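Local coordinates for protein Rna-directed RNA polymerase (Infectious pancreatic necrosis virus, PDB 2YI9) that probably replicates and transcribes the double-stranded viral genome by extending RNA from ribonucleoside triphosphates, and also becomes covalently linked to the genomic RNA, at residues Arg272-Ala277 against Lys288-Asp293; Asp282-Val287 against Leu735-Leu740; Trp398-Leu403 against Glu557-Gly562; Asp402-Glu407 against Gly512-Ile517. One frame throughout, in Å; residues are numbered along the deposited sequence.

Interaction 1. Residues Arg272-Ala277 against Lys288-Asp293; sequences RDLGRA and KKTITD
Residues Arg272-Ala277 and Lys288-Asp293 are short stretches of two helices that run nearly antiparallel (163° between their directions), with axes 9.3 Å apart and Leu274 CA lying 6.4 Å from Thr290 CA. Thr290 makes most of the contact. With its methyl group trans to its own N, CG2 reaches over the facing helix, 3.8 Å from Asp273 CB and 4.0 Å from both the backbone N and CD1 of Leu274. Thr290 OG1 lies beside its own backbone N and bonds to Gly286 O, one turn earlier in the same helix; Ala277 CB packs against this hydroxyl at 4.2 Å. On the inner flank, Leu274 CD1 touches Ile291 CG1 at 4.3 Å, and both side chains continue onto Val447 of helix 438-452. The solvent-facing flank is acidic. Asp273 OD2 and Asp293 OD2 come within 5.8 Å of each other, a like-charge approach that is probably softened by Lys289, whose NZ binds Asp293 OD2 on the syn lone pair. No hydrogen bond links the two helical stretches. Small and apolar groups packed between consecutive helices joined by a short loop make this an alpha-alpha hairpin at the periphery of the polymerase.

Interaction 2. Residues Asp282-Val287 against Leu735-Leu740; sequences DPEAGV and LRVSTL
The polar part of this contact is the pairing of Glu284 with Arg736. Arg736 NH2 donates to Glu284 OE1 at 3.2 Å along an almost straight line (173° at the hydrogen), with the oxygen at the edge of the guanidinium and close to its plane. The carboxylate is approached on its syn side, 22° out of its plane, and the two flat groups are turned 30° against each other. A water completes the bridge: it donates to Glu284 OE1 at 2.6 Å and accepts from Arg736 NE and from Ser738 N, so the same carboxylate oxygen has two partners and the loop backbone is tied in. The other terminal nitrogen, NH1, binds Asn776 O, which fixes the rotation of the guanidinium.

The remaining contacts are mainly apolar. Val737 CG2 lies against Glu284, 3.8 Å from both CA and CG, where the extended acidic chain passes it at about a right angle. Val287 CG2 meets Leu740 CD1 at 3.9 Å, and Pro283 packs its CB on Leu740 CB. The proline ring also rests on loop carbonyls, its CB 3.5 Å from Val737 O.

Within the segments, Asp282 is the N-cap of helix 283-293 through a weak bond from Ala285 N, while Thr739 OG1 and Thr739 N both donate to Arg736 O and steady the 3-10 turn. This turn leads into helix 740-751. Val737 is held by helix 781-790, where Glu784 accepts from its N, and Leu740 packs on helix 438-452, wedging the C-terminal loop between helices.

Interaction 3. Residues Trp398-Leu403 against Glu557-Gly562; sequences WYSIDL and ELDLLG. With MG (magnesium ion), chain F.
Trp398 and Leu558 meet through both polar and apolar atoms. The indole NE1 donates to Leu558 O at 2.8 Å, on a lone pair in the carbonyl plane, although the oxygen is tilted 20° from the ring plane. Leu558 CD2 sits over the ring as well, 3.6 Å from the centroid of the five-membered ring, in a CH-pi contact. Leu560 CD1 approaches a different side, at the ring edge, 4.1 Å from Trp398 CZ2. The indole points across to the other strand because CG is trans to the backbone N (chi1 176°).

Farther along, the contact runs mostly through water. One water donates to Asp402 OD2 at 2.7 Å and, weakly, to Asp559 OD2. Another joins Ser400 OG to Ile401 O. Both belong to the coordination sphere of the magnesium ion, which holds four waters, Asp402 OD1 and Asn389 OD1. Ser400 therefore touches the metal site from its second shell.

The strands lie in different sheets, crossing at 32°. The ring of Tyr391 meets that of Trp398, and its hydroxyl bonds with Asp559 O and Leu561 N, at the G1 beta bulge formed by Asp559 and Leu560. Helix 364-377 backs Leu558 and Leu560. Asp402 and Asn389 on adjacent strands form the metal-binding site of a viral polymerase palm, consistent with motif C (Asn389) preceding motif A (Asp402), the permuted order of birnavirus polymerases.

Interaction 4. Residues Asp402-Glu407 against Gly512-Ile517; sequences DLEKGE and GINFKI. With K (potassium ion), chain G; MG (magnesium ion), chain F.
Asp402 pairs with Lys516, and Leu403 with Phe515, where strand 515-521 forms the edge of the antiparallel palm sheet next to strand 397-403. The first pair is hydrogen-bonded: Asp402 N donates to Lys516 O and Lys516 N to Asp402 O, each at 2.9 Å. At the non-hydrogen-bonded pair the two side chains diverge, and Leu403 CD2 turns to Ile513 CG2, 3.8 Å away, while Met483 of helix 476-493 also packs on the leucine.

Just past the ladder, Glu404 N donates to Asn514 O at 2.8 Å, coming in from above the carbonyl plane. The side chains of these residues form a second link. Asn514 ND2 reaches Glu404 OE1 in the plane of its own amide, but strikes the carboxylate 43° out of plane, the two flat groups being 45° apart. OE1 is gripped from elsewhere too, by a salt bridge to Arg181 NH2. The opposite end of the amide serves the potassium ion: OD1 and Gly512 O are two of its ligands, and Val177, Asn182, Asn184 and Asn409 supply the rest. With ND2 on a carboxylate and OD1 on a cation, the amide's rotation is fixed.

Lys516, extended, and Lys405 converge from different directions. Their like charges, 5.4 Å apart at NZ, are probably eased by one shared water, which accepts from Lys516 NZ at 2.9 Å and from Lys405 NZ at 3.0 Å.

In the fold
The contacts form two clusters. Interactions 1 and 2 lie at the periphery, their centres 10 Å apart, and share helix 283-293: residues 288-293 pack on helix 256-278, while its first turns receive the C-terminal loop, so a segment more than 440 residues downstream packs against the start of the hairpin's second helix. Interactions 3 and 4, with centres 13 Å apart, use strand 397-403 of the four-stranded palm sheet and share Asp402 and the magnesium ion. Interaction 2 spans both of them along the chain, whereas interaction 1 ends before they begin. Centres of interactions 1 and 3 are 44 Å apart, separating peripheral packing from the metal-binding core, which interaction 4 extends to the potassium site.

Interaction 1. Residues Arg272-Ala277 against Lys288-Asp293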
loop_
_atom_site.group_PDB
_atom_site.type_symbol
_atom_site.label_atom_id
_atom_site.label_comp_id
_atom_site.label_asym_id
_atom_site.label_seq_id
_atom_site.Cartn_x
_atom_site.Cartn_y
_atom_site.Cartn_z
ATOM N N ARG A 272 24.775 3.490 10.998
ATOM C CA ARG A 272 26.115 3.502 11.577
ATOM C C ARG A 272 26.091 4.072 13.002
ATOM O O ARG A 272 26.615 3.429 13.914
ATOM C CB ARG A 272 27.089 4.293 10.682
ATOM C CG ARG A 272 28.531 4.381 11.223
ATOM C CD ARG A 272 29.430 5.207 10.314
ATOM N NE ARG A 272 29.050 6.623 10.321
ATOM C CZ ARG A 272 28.524 7.277 9.289
ATOM N NH1 ARG A 272 28.328 6.658 8.125
ATOM N NH2 ARG A 272 28.202 8.559 9.407
ATOM N N ASP A 273 25.467 5.252 13.195
ATOM C CA ASP A 273 25.384 5.891 14.522
ATOM C C ASP A 273 24.583 5.082 15.515
ATOM O O ASP A 273 24.959 5.031 16.676
ATOM C CB ASP A 273 24.837 7.323 14.423
ATOM C CG ASP A 273 25.752 8.322 13.720
ATOM O OD1 ASP A 273 26.846 7.917 13.266
ATOM O OD2 ASP A 273 25.350 9.500 13.589
ATOM N N LEU A 274 23.485 4.441 15.061
ATOM C CA LEU A 274 22.649 3.591 15.892
ATOM C C LEU A 274 23.445 2.377 16.371
ATOM O O LEU A 274 23.426 2.065 17.559
ATOM C CB LEU A 274 21.438 3.133 15.066
ATOM C CG LEU A 274 20.095 2.951 15.754
ATOM C CD1 LEU A 274 19.709 4.171 16.638
ATOM C CD2 LEU A 274 19.010 2.693 14.695
ATOM N N GLY A 275 24.155 1.731 15.440
ATOM C CA GLY A 275 24.981 0.560 15.706
ATOM C C GLY A 275 26.099 0.832 16.693
ATOM O O GLY A 275 26.300 0.041 17.616
ATOM N N ARG A 276 26.807 1.974 16.527
ATOM C CA ARG A 276 27.899 2.403 17.406
ATOM C C ARG A 276 27.377 2.762 18.781
ATOM O O ARG A 276 27.994 2.388 19.775
ATOM C CB ARG A 276 28.675 3.602 16.815
ATOM C CG ARG A 276 29.617 3.216 15.681
ATOM C CD ARG A 276 30.310 4.418 15.064
ATOM N NE ARG A 276 31.123 4.027 13.910
ATOM C CZ ARG A 276 31.733 4.881 13.090
ATOM N NH1 ARG A 276 31.622 6.192 13.283
ATOM N NH2 ARG A 276 32.448 4.433 12.067
ATOM N N ALA A 277 26.240 3.487 18.843
ATOM C CA ALA A 277 25.622 3.891 20.108
ATOM C C ALA A 277 25.162 2.674 20.911
ATOM O O ALA A 277 25.385 2.622 22.118
ATOM C CB ALA A 277 24.441 4.811 19.836
ATOM N N LYS A 288 19.459 7.526 22.202
ATOM C CA LYS A 288 18.530 8.656 22.277
ATOM C C LYS A 288 19.067 9.865 21.519
ATOM O O LYS A 288 18.306 10.517 20.807
ATOM C CB LYS A 288 18.183 9.006 23.726
ATOM C CG LYS A 288 17.208 8.002 24.354
ATOM C CD LYS A 288 16.841 8.363 25.795
ATOM C CE LYS A 288 15.529 7.755 26.242
ATOM N NZ LYS A 288 14.346 8.357 25.539
ATOM N N LYS A 289 20.382 10.133 21.625
ATOM C CA LYS A 289 21.005 11.239 20.916
ATOM C C LYS A 289 20.850 11.089 19.390
ATOM O O LYS A 289 20.457 12.055 18.728
ATOM C CB LYS A 289 22.480 11.426 21.329
ATOM C CG LYS A 289 23.152 12.586 20.590
ATOM C CD LYS A 289 24.641 12.717 20.875
ATOM C CE LYS A 289 25.412 13.261 19.685
ATOM N NZ LYS A 289 24.889 14.576 19.200
ATOM N N THR A 290 21.144 9.885 18.852
ATOM C CA THR A 290 21.034 9.571 17.417
ATOM C C THR A 290 19.591 9.768 16.938
ATOM O O THR A 290 19.364 10.389 15.895
ATOM C CB THR A 290 21.497 8.130 17.162
ATOM O OG1 THR A 290 22.864 8.021 17.551
ATOM C CG2 THR A 290 21.306 7.683 15.700
ATOM N N ILE A 291 18.632 9.258 17.720
ATOM C CA ILE A 291 17.216 9.355 17.390
ATOM C C ILE A 291 16.747 10.827 17.334
ATOM O O ILE A 291 16.092 11.213 16.358
ATOM C CB ILE A 291 16.372 8.439 18.314
ATOM C CG1 ILE A 291 16.706 6.954 18.037
ATOM C CG2 ILE A 291 14.879 8.695 18.133
ATOM C CD1 ILE A 291 16.093 5.972 19.047
ATOM N N THR A 292 17.123 11.632 18.348
ATOM C CA THR A 292 16.824 13.073 18.416
ATOM C C THR A 292 17.498 13.806 17.248
ATOM O O THR A 292 16.834 14.605 16.602
ATOM C CB THR A 292 17.232 13.631 19.791
ATOM O OG1 THR A 292 16.474 12.945 20.766
ATOM C CG2 THR A 292 16.989 15.151 19.922
ATOM N N ASP A 293 18.801 13.530 16.969
ATOM C CA ASP A 293 19.525 14.157 15.849
ATOM C C ASP A 293 18.848 13.879 14.497
ATOM O O ASP A 293 18.885 14.729 13.610
ATOM C CB ASP A 293 20.978 13.665 15.785
ATOM C CG ASP A 293 21.905 14.189 16.860
ATOM O OD1 ASP A 293 21.460 15.043 17.670
ATOM O OD2 ASP A 293 23.061 13.708 16.929
#

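Interaction 2. Residues Asp282-Val287 against Leu735-Leu740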
loop_
_atom_site.group_PDB
_atom_site.type_symbol
_atom_site.label_atom_id
_atom_site.label_comp_id
_atom_site.label_asym_id
_atom_site.label_seq_id
_atom_site.Cartn_x
_atom_site.Cartn_y
_atom_site.Cartn_z
ATOM N N ASP A 282 27.545 3.892 27.096
ATOM C CA ASP A 282 26.233 4.405 27.507
ATOM C C ASP A 282 25.216 4.250 26.335
ATOM O O ASP A 282 24.935 5.221 25.626
ATOM C CB ASP A 282 26.351 5.861 28.016
ATOM C CG ASP A 282 25.172 6.391 28.824
ATOM O OD1 ASP A 282 24.083 5.776 28.771
ATOM O OD2 ASP A 282 25.320 7.452 29.462
ATOM N N PRO A 283 24.675 3.023 26.106
ATOM C CA PRO A 283 23.746 2.819 24.974
ATOM C C PRO A 283 22.497 3.686 25.011
ATOM O O PRO A 283 22.090 4.188 23.968
ATOM C CB PRO A 283 23.420 1.324 25.033
ATOM C CG PRO A 283 24.557 0.723 25.785
ATOM C CD PRO A 283 24.910 1.752 26.822
ATOM N N GLU A 284 21.929 3.928 26.200
ATOM C CA GLU A 284 20.744 4.781 26.306
ATOM C C GLU A 284 21.016 6.210 25.832
ATOM O O GLU A 284 20.253 6.706 25.004
ATOM C CB GLU A 284 20.178 4.775 27.732
ATOM C CG GLU A 284 18.907 5.588 27.852
ATOM C CD GLU A 284 18.288 5.662 29.231
ATOM O OE1 GLU A 284 18.325 4.643 29.957
ATOM O OE2 GLU A 284 17.711 6.723 29.560
ATOM N N ALA A 285 22.095 6.865 26.349
ATOM C CA ALA A 285 22.433 8.237 25.969
ATOM C C ALA A 285 22.738 8.347 24.476
ATOM O O ALA A 285 22.245 9.267 23.833
ATOM C CB ALA A 285 23.608 8.766 26.799
ATOM N N GLY A 286 23.517 7.406 23.951
ATOM C CA GLY A 286 23.924 7.382 22.553
ATOM C C GLY A 286 22.783 7.124 21.588
ATOM O O GLY A 286 22.699 7.767 20.538
ATOM N N VAL A 287 21.929 6.145 21.909
ATOM C CA VAL A 287 20.785 5.787 21.061
ATOM C C VAL A 287 19.776 6.943 21.030
ATOM O O VAL A 287 19.364 7.351 19.942
ATOM C CB VAL A 287 20.175 4.411 21.432
ATOM C CG1 VAL A 287 18.804 4.205 20.801
ATOM C CG2 VAL A 287 21.123 3.281 21.019
ATOM N N LEU A 735 13.202 -5.423 26.628
ATOM C CA LEU A 735 14.330 -4.790 27.309
ATOM C C LEU A 735 14.555 -3.356 26.907
ATOM O O LEU A 735 14.449 -3.006 25.731
ATOM C CB LEU A 735 15.603 -5.624 27.123
ATOM C CG LEU A 735 15.600 -7.012 27.778
ATOM C CD1 LEU A 735 16.626 -7.921 27.123
ATOM C CD2 LEU A 735 15.879 -6.914 29.261
ATOM N N ARG A 736 14.885 -2.521 27.891
ATOM C CA ARG A 736 15.167 -1.099 27.685
ATOM C C ARG A 736 16.469 -0.903 26.890
ATOM O O ARG A 736 17.330 -1.798 26.895
ATOM C CB ARG A 736 15.190 -0.367 29.025
ATOM C CG ARG A 736 16.349 -0.759 29.947
ATOM C CD ARG A 736 16.226 -0.099 31.300
ATOM N NE ARG A 736 16.478 1.342 31.281
ATOM C CZ ARG A 736 15.992 2.193 32.180
ATOM N NH1 ARG A 736 15.194 1.760 33.151
ATOM N NH2 ARG A 736 16.282 3.485 32.106
ATOM N N VAL A 737 16.602 0.253 26.205
ATOM C CA VAL A 737 17.769 0.570 25.376
ATOM C C VAL A 737 19.134 0.505 26.076
ATOM O O VAL A 737 20.133 0.227 25.406
ATOM C CB VAL A 737 17.618 1.836 24.484
ATOM C CG1 VAL A 737 16.477 1.678 23.485
ATOM C CG2 VAL A 737 17.443 3.097 25.322
ATOM N N SER A 738 19.190 0.738 27.412
ATOM C CA SER A 738 20.467 0.671 28.150
ATOM C C SER A 738 21.075 -0.738 28.111
ATOM O O SER A 738 22.287 -0.877 28.273
ATOM C CB SER A 738 20.290 1.137 29.590
ATOM O OG SER A 738 19.456 0.234 30.300
ATOM N N THR A 739 20.242 -1.777 27.828
ATOM C CA THR A 739 20.690 -3.175 27.746
ATOM C C THR A 739 21.200 -3.577 26.352
ATOM O O THR A 739 21.576 -4.732 26.169
ATOM C CB THR A 739 19.558 -4.124 28.186
ATOM O OG1 THR A 739 18.545 -4.130 27.174
ATOM C CG2 THR A 739 18.966 -3.761 29.558
ATOM N N LEU A 740 21.173 -2.657 25.360
ATOM C CA LEU A 740 21.551 -2.979 23.969
ATOM C C LEU A 740 22.945 -3.577 23.755
ATOM O O LEU A 740 23.099 -4.445 22.889
ATOM C CB LEU A 740 21.291 -1.802 23.005
ATOM C CG LEU A 740 19.817 -1.538 22.639
ATOM C CD1 LEU A 740 19.662 -0.177 21.978
ATOM C CD2 LEU A 740 19.253 -2.642 21.752
HETATM O O HOH W 1 17.135 2.569 28.828
#

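Interaction 3. Residues Trp398-Leu403 against Glu557-Gly562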
loop_
_atom_site.group_PDB
_atom_site.type_symbol
_atom_site.label_atom_id
_atom_site.label_comp_id
_atom_site.label_asym_id
_atom_site.label_seq_id
_atom_site.Cartn_x
_atom_site.Cartn_y
_atom_site.Cartn_z
ATOM N N TRP A 398 -21.661 -13.758 0.715
ATOM C CA TRP A 398 -20.323 -13.197 0.561
ATOM C C TRP A 398 -20.286 -11.863 1.305
ATOM O O TRP A 398 -21.121 -10.992 1.059
ATOM C CB TRP A 398 -20.002 -13.006 -0.921
ATOM C CG TRP A 398 -18.680 -12.347 -1.193
ATOM C CD1 TRP A 398 -18.463 -11.026 -1.483
ATOM C CD2 TRP A 398 -17.392 -12.993 -1.272
ATOM N NE1 TRP A 398 -17.125 -10.815 -1.752
ATOM C CE2 TRP A 398 -16.448 -12.008 -1.635
ATOM C CE3 TRP A 398 -16.950 -14.317 -1.086
ATOM C CZ2 TRP A 398 -15.089 -12.309 -1.847
ATOM C CZ3 TRP A 398 -15.605 -14.605 -1.277
ATOM C CH2 TRP A 398 -14.689 -13.605 -1.638
ATOM N N TYR A 399 -19.328 -11.711 2.223
ATOM C CA TYR A 399 -19.160 -10.476 2.984
ATOM C C TYR A 399 -17.846 -9.832 2.654
ATOM O O TYR A 399 -16.808 -10.489 2.707
ATOM C CB TYR A 399 -19.221 -10.728 4.506
ATOM C CG TYR A 399 -20.511 -11.373 4.948
ATOM C CD1 TYR A 399 -21.630 -10.599 5.261
ATOM C CD2 TYR A 399 -20.624 -12.763 5.041
ATOM C CE1 TYR A 399 -22.834 -11.192 5.641
ATOM C CE2 TYR A 399 -21.809 -13.364 5.449
ATOM C CZ TYR A 399 -22.912 -12.574 5.753
ATOM O OH TYR A 399 -24.094 -13.170 6.120
ATOM N N SER A 400 -17.888 -8.552 2.329
ATOM C CA SER A 400 -16.696 -7.766 2.100
ATOM C C SER A 400 -16.610 -6.834 3.307
ATOM O O SER A 400 -17.526 -6.040 3.561
ATOM C CB SER A 400 -16.789 -6.974 0.801
ATOM O OG SER A 400 -15.613 -6.193 0.671
ATOM N N ILE A 401 -15.544 -7.008 4.108
ATOM C CA ILE A 401 -15.327 -6.261 5.340
ATOM C C ILE A 401 -14.090 -5.392 5.198
ATOM O O ILE A 401 -13.096 -5.825 4.612
ATOM C CB ILE A 401 -15.227 -7.255 6.538
ATOM C CG1 ILE A 401 -16.559 -8.025 6.744
ATOM C CG2 ILE A 401 -14.757 -6.582 7.869
ATOM C CD1 ILE A 401 -16.365 -9.465 7.099
ATOM N N ASP A 402 -14.144 -4.166 5.734
ATOM C CA ASP A 402 -12.967 -3.298 5.738
ATOM C C ASP A 402 -12.684 -2.879 7.134
ATOM O O ASP A 402 -13.607 -2.594 7.893
ATOM C CB ASP A 402 -13.185 -2.020 4.893
ATOM C CG ASP A 402 -13.291 -2.251 3.403
ATOM O OD1 ASP A 402 -12.514 -3.063 2.868
ATOM O OD2 ASP A 402 -14.163 -1.635 2.773
ATOM N N LEU A 403 -11.407 -2.750 7.471
ATOM C CA LEU A 403 -11.044 -2.115 8.742
ATOM C C LEU A 403 -11.451 -0.646 8.540
ATOM O O LEU A 403 -11.379 -0.134 7.406
ATOM C CB LEU A 403 -9.535 -2.213 9.019
ATOM C CG LEU A 403 -8.931 -3.629 9.038
ATOM C CD1 LEU A 403 -7.478 -3.588 9.477
ATOM C CD2 LEU A 403 -9.792 -4.627 9.894
ATOM N N GLU A 557 -20.957 -9.628 -7.919
ATOM C CA GLU A 557 -20.347 -8.403 -7.372
ATOM C C GLU A 557 -19.569 -8.596 -6.079
ATOM O O GLU A 557 -19.924 -8.057 -5.028
ATOM C CB GLU A 557 -21.379 -7.271 -7.300
ATOM C CG GLU A 557 -21.956 -6.954 -8.676
ATOM C CD GLU A 557 -22.789 -5.691 -8.687
ATOM O OE1 GLU A 557 -23.921 -5.729 -8.154
ATOM O OE2 GLU A 557 -22.285 -4.649 -9.165
ATOM N N LEU A 558 -18.485 -9.359 -6.178
ATOM C CA LEU A 558 -17.627 -9.699 -5.058
ATOM C C LEU A 558 -16.887 -8.509 -4.458
ATOM O O LEU A 558 -16.483 -8.561 -3.289
ATOM C CB LEU A 558 -16.565 -10.733 -5.503
ATOM C CG LEU A 558 -17.033 -12.095 -6.016
ATOM C CD1 LEU A 558 -15.837 -12.903 -6.520
ATOM C CD2 LEU A 558 -17.847 -12.868 -4.938
ATOM N N ASP A 559 -16.619 -7.494 -5.275
ATOM C CA ASP A 559 -15.749 -6.363 -4.929
ATOM C C ASP A 559 -14.418 -6.920 -4.414
ATOM O O ASP A 559 -13.929 -6.533 -3.356
ATOM C CB ASP A 559 -16.386 -5.360 -3.942
ATOM C CG ASP A 559 -15.558 -4.068 -3.843
ATOM O OD1 ASP A 559 -15.030 -3.610 -4.889
ATOM O OD2 ASP A 559 -15.351 -3.585 -2.720
ATOM N N LEU A 560 -13.890 -7.916 -5.136
ATOM C CA LEU A 560 -12.661 -8.576 -4.751
ATOM C C LEU A 560 -11.528 -7.686 -5.232
ATOM O O LEU A 560 -11.169 -7.704 -6.415
ATOM C CB LEU A 560 -12.598 -9.990 -5.349
ATOM C CG LEU A 560 -11.363 -10.808 -4.964
ATOM C CD1 LEU A 560 -11.450 -11.262 -3.509
ATOM C CD2 LEU A 560 -11.209 -11.989 -5.905
ATOM N N LEU A 561 -11.029 -6.831 -4.321
ATOM C CA LEU A 561 -9.990 -5.840 -4.620
ATOM C C LEU A 561 -10.427 -4.927 -5.786
ATOM O O LEU A 561 -9.620 -4.604 -6.646
ATOM C CB LEU A 561 -8.614 -6.513 -4.882
ATOM C CG LEU A 561 -8.174 -7.502 -3.780
ATOM C CD1 LEU A 561 -6.782 -8.034 -4.071
ATOM C CD2 LEU A 561 -8.269 -6.833 -2.353
ATOM N N GLY A 562 -11.717 -4.589 -5.814
ATOM C CA GLY A 562 -12.304 -3.742 -6.839
ATOM C C GLY A 562 -12.860 -4.471 -8.055
ATOM O O GLY A 562 -13.308 -3.821 -8.992
HETATM MG MG MG F . -12.464 -3.685 0.911
HETATM O O HOH W 2 -13.150 -5.570 1.833
HETATM O O HOH W 3 -14.416 -3.064 0.539
HETATM O O HOH W 4 -11.640 -1.716 0.173
HETATM O O HOH W 5 -12.371 -4.536 -0.937
#

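Interaction 4. Residues Asp402-Glu407 against Gly512-Ile517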
loop_
_atom_site.group_PDB
_atom_site.type_symbol
_atom_site.label_atom_id
_atom_site.label_comp_id
_atom_site.label_asym_id
_atom_site.label_seq_id
_atom_site.Cartn_x
_atom_site.Cartn_y
_atom_site.Cartn_z
ATOM N N ASP A 402 -14.144 -4.166 5.734
ATOM C CA ASP A 402 -12.967 -3.298 5.738
ATOM C C ASP A 402 -12.684 -2.879 7.134
ATOM O O ASP A 402 -13.607 -2.594 7.893
ATOM C CB ASP A 402 -13.185 -2.020 4.893
ATOM C CG ASP A 402 -13.291 -2.251 3.403
ATOM O OD1 ASP A 402 -12.514 -3.063 2.868
ATOM O OD2 ASP A 402 -14.163 -1.635 2.773
ATOM N N LEU A 403 -11.407 -2.750 7.471
ATOM C CA LEU A 403 -11.044 -2.115 8.742
ATOM C C LEU A 403 -11.451 -0.646 8.540
ATOM O O LEU A 403 -11.379 -0.134 7.406
ATOM C CB LEU A 403 -9.535 -2.213 9.019
ATOM C CG LEU A 403 -8.931 -3.629 9.038
ATOM C CD1 LEU A 403 -7.478 -3.588 9.477
ATOM C CD2 LEU A 403 -9.792 -4.627 9.894
ATOM N N GLU A 404 -11.966 -0.005 9.583
ATOM C CA GLU A 404 -12.396 1.391 9.457
ATOM C C GLU A 404 -11.154 2.255 9.582
ATOM O O GLU A 404 -10.502 2.225 10.632
ATOM C CB GLU A 404 -13.447 1.730 10.535
ATOM C CG GLU A 404 -13.905 3.177 10.526
ATOM C CD GLU A 404 -14.829 3.585 11.661
ATOM O OE1 GLU A 404 -14.867 2.879 12.693
ATOM O OE2 GLU A 404 -15.454 4.664 11.550
ATOM N N LYS A 405 -10.789 2.964 8.481
ATOM C CA LYS A 405 -9.580 3.810 8.366
ATOM C C LYS A 405 -8.402 3.010 8.940
ATOM O O LYS A 405 -7.819 3.411 9.959
ATOM C CB LYS A 405 -9.817 5.158 9.081
ATOM C CG LYS A 405 -10.850 5.957 8.315
ATOM C CD LYS A 405 -11.424 7.117 9.072
ATOM C CE LYS A 405 -12.479 7.778 8.219
ATOM N NZ LYS A 405 -13.804 7.127 8.362
ATOM N N GLY A 406 -8.193 1.805 8.358
ATOM C CA GLY A 406 -7.255 0.769 8.804
ATOM C C GLY A 406 -6.027 1.220 9.563
ATOM O O GLY A 406 -5.798 0.806 10.704
ATOM N N GLU A 407 -5.238 2.086 8.928
ATOM C CA GLU A 407 -3.964 2.645 9.434
ATOM C C GLU A 407 -4.063 3.252 10.842
ATOM O O GLU A 407 -3.126 3.123 11.622
ATOM C CB GLU A 407 -3.413 3.692 8.446
ATOM C CG GLU A 407 -2.913 3.088 7.137
ATOM C CD GLU A 407 -3.959 2.905 6.043
ATOM O OE1 GLU A 407 -5.167 2.851 6.360
ATOM O OE2 GLU A 407 -3.567 2.839 4.858
ATOM N N GLY A 512 -9.531 -4.011 19.648
ATOM C CA GLY A 512 -9.184 -2.588 19.587
ATOM C C GLY A 512 -9.132 -2.096 18.137
ATOM O O GLY A 512 -8.676 -0.989 17.861
ATOM N N ILE A 513 -9.611 -2.927 17.183
ATOM C CA ILE A 513 -9.585 -2.627 15.746
ATOM C C ILE A 513 -11.003 -2.368 15.246
ATOM O O ILE A 513 -11.859 -3.235 15.348
ATOM C CB ILE A 513 -8.857 -3.755 14.933
ATOM C CG1 ILE A 513 -7.393 -3.970 15.429
ATOM C CG2 ILE A 513 -8.907 -3.482 13.398
ATOM C CD1 ILE A 513 -6.785 -5.366 15.093
ATOM N N ASN A 514 -11.236 -1.177 14.703
ATOM C CA ASN A 514 -12.547 -0.795 14.156
ATOM C C ASN A 514 -12.696 -1.409 12.768
ATOM O O ASN A 514 -11.735 -1.452 11.990
ATOM C CB ASN A 514 -12.639 0.735 14.026
ATOM C CG ASN A 514 -12.569 1.514 15.307
ATOM O OD1 ASN A 514 -11.887 1.146 16.269
ATOM N ND2 ASN A 514 -13.244 2.650 15.329
ATOM N N PHE A 515 -13.901 -1.860 12.439
ATOM C CA PHE A 515 -14.162 -2.416 11.105
ATOM C C PHE A 515 -15.649 -2.248 10.780
ATOM O O PHE A 515 -16.449 -1.925 11.656
ATOM C CB PHE A 515 -13.715 -3.903 10.988
ATOM C CG PHE A 515 -14.269 -4.820 12.066
ATOM C CD1 PHE A 515 -15.593 -5.240 12.032
ATOM C CD2 PHE A 515 -13.459 -5.264 13.113
ATOM C CE1 PHE A 515 -16.103 -6.056 13.036
ATOM C CE2 PHE A 515 -13.962 -6.117 14.090
ATOM C CZ PHE A 515 -15.274 -6.527 14.035
ATOM N N LYS A 516 -16.005 -2.472 9.528
ATOM C CA LYS A 516 -17.384 -2.400 9.063
ATOM C C LYS A 516 -17.594 -3.323 7.892
ATOM O O LYS A 516 -16.663 -3.602 7.140
ATOM C CB LYS A 516 -17.812 -0.949 8.717
ATOM C CG LYS A 516 -16.875 -0.196 7.798
ATOM C CD LYS A 516 -17.317 1.256 7.670
ATOM C CE LYS A 516 -16.347 2.054 6.844
ATOM N NZ LYS A 516 -16.957 3.302 6.306
ATOM N N ILE A 517 -18.831 -3.773 7.733
ATOM C CA ILE A 517 -19.255 -4.618 6.627
ATOM C C ILE A 517 -19.579 -3.648 5.488
ATOM O O ILE A 517 -20.458 -2.810 5.637
ATOM C CB ILE A 517 -20.451 -5.545 7.020
ATOM C CG1 ILE A 517 -19.995 -6.719 7.940
ATOM C CG2 ILE A 517 -21.095 -6.167 5.758
ATOM C CD1 ILE A 517 -19.308 -6.434 9.295
HETATM K K K G . -9.307 1.407 17.141
HETATM MG MG MG F . -12.464 -3.685 0.911
HETATM O O HOH W 3 -14.416 -3.064 0.539
HETATM O O HOH W 6 -14.446 4.668 6.778
HETATM O O HOH W 4 -11.640 -1.716 0.173
HETATM O O HOH W 5 -12.371 -4.536 -0.937
HETATM O O HOH W 2 -13.150 -5.570 1.833
#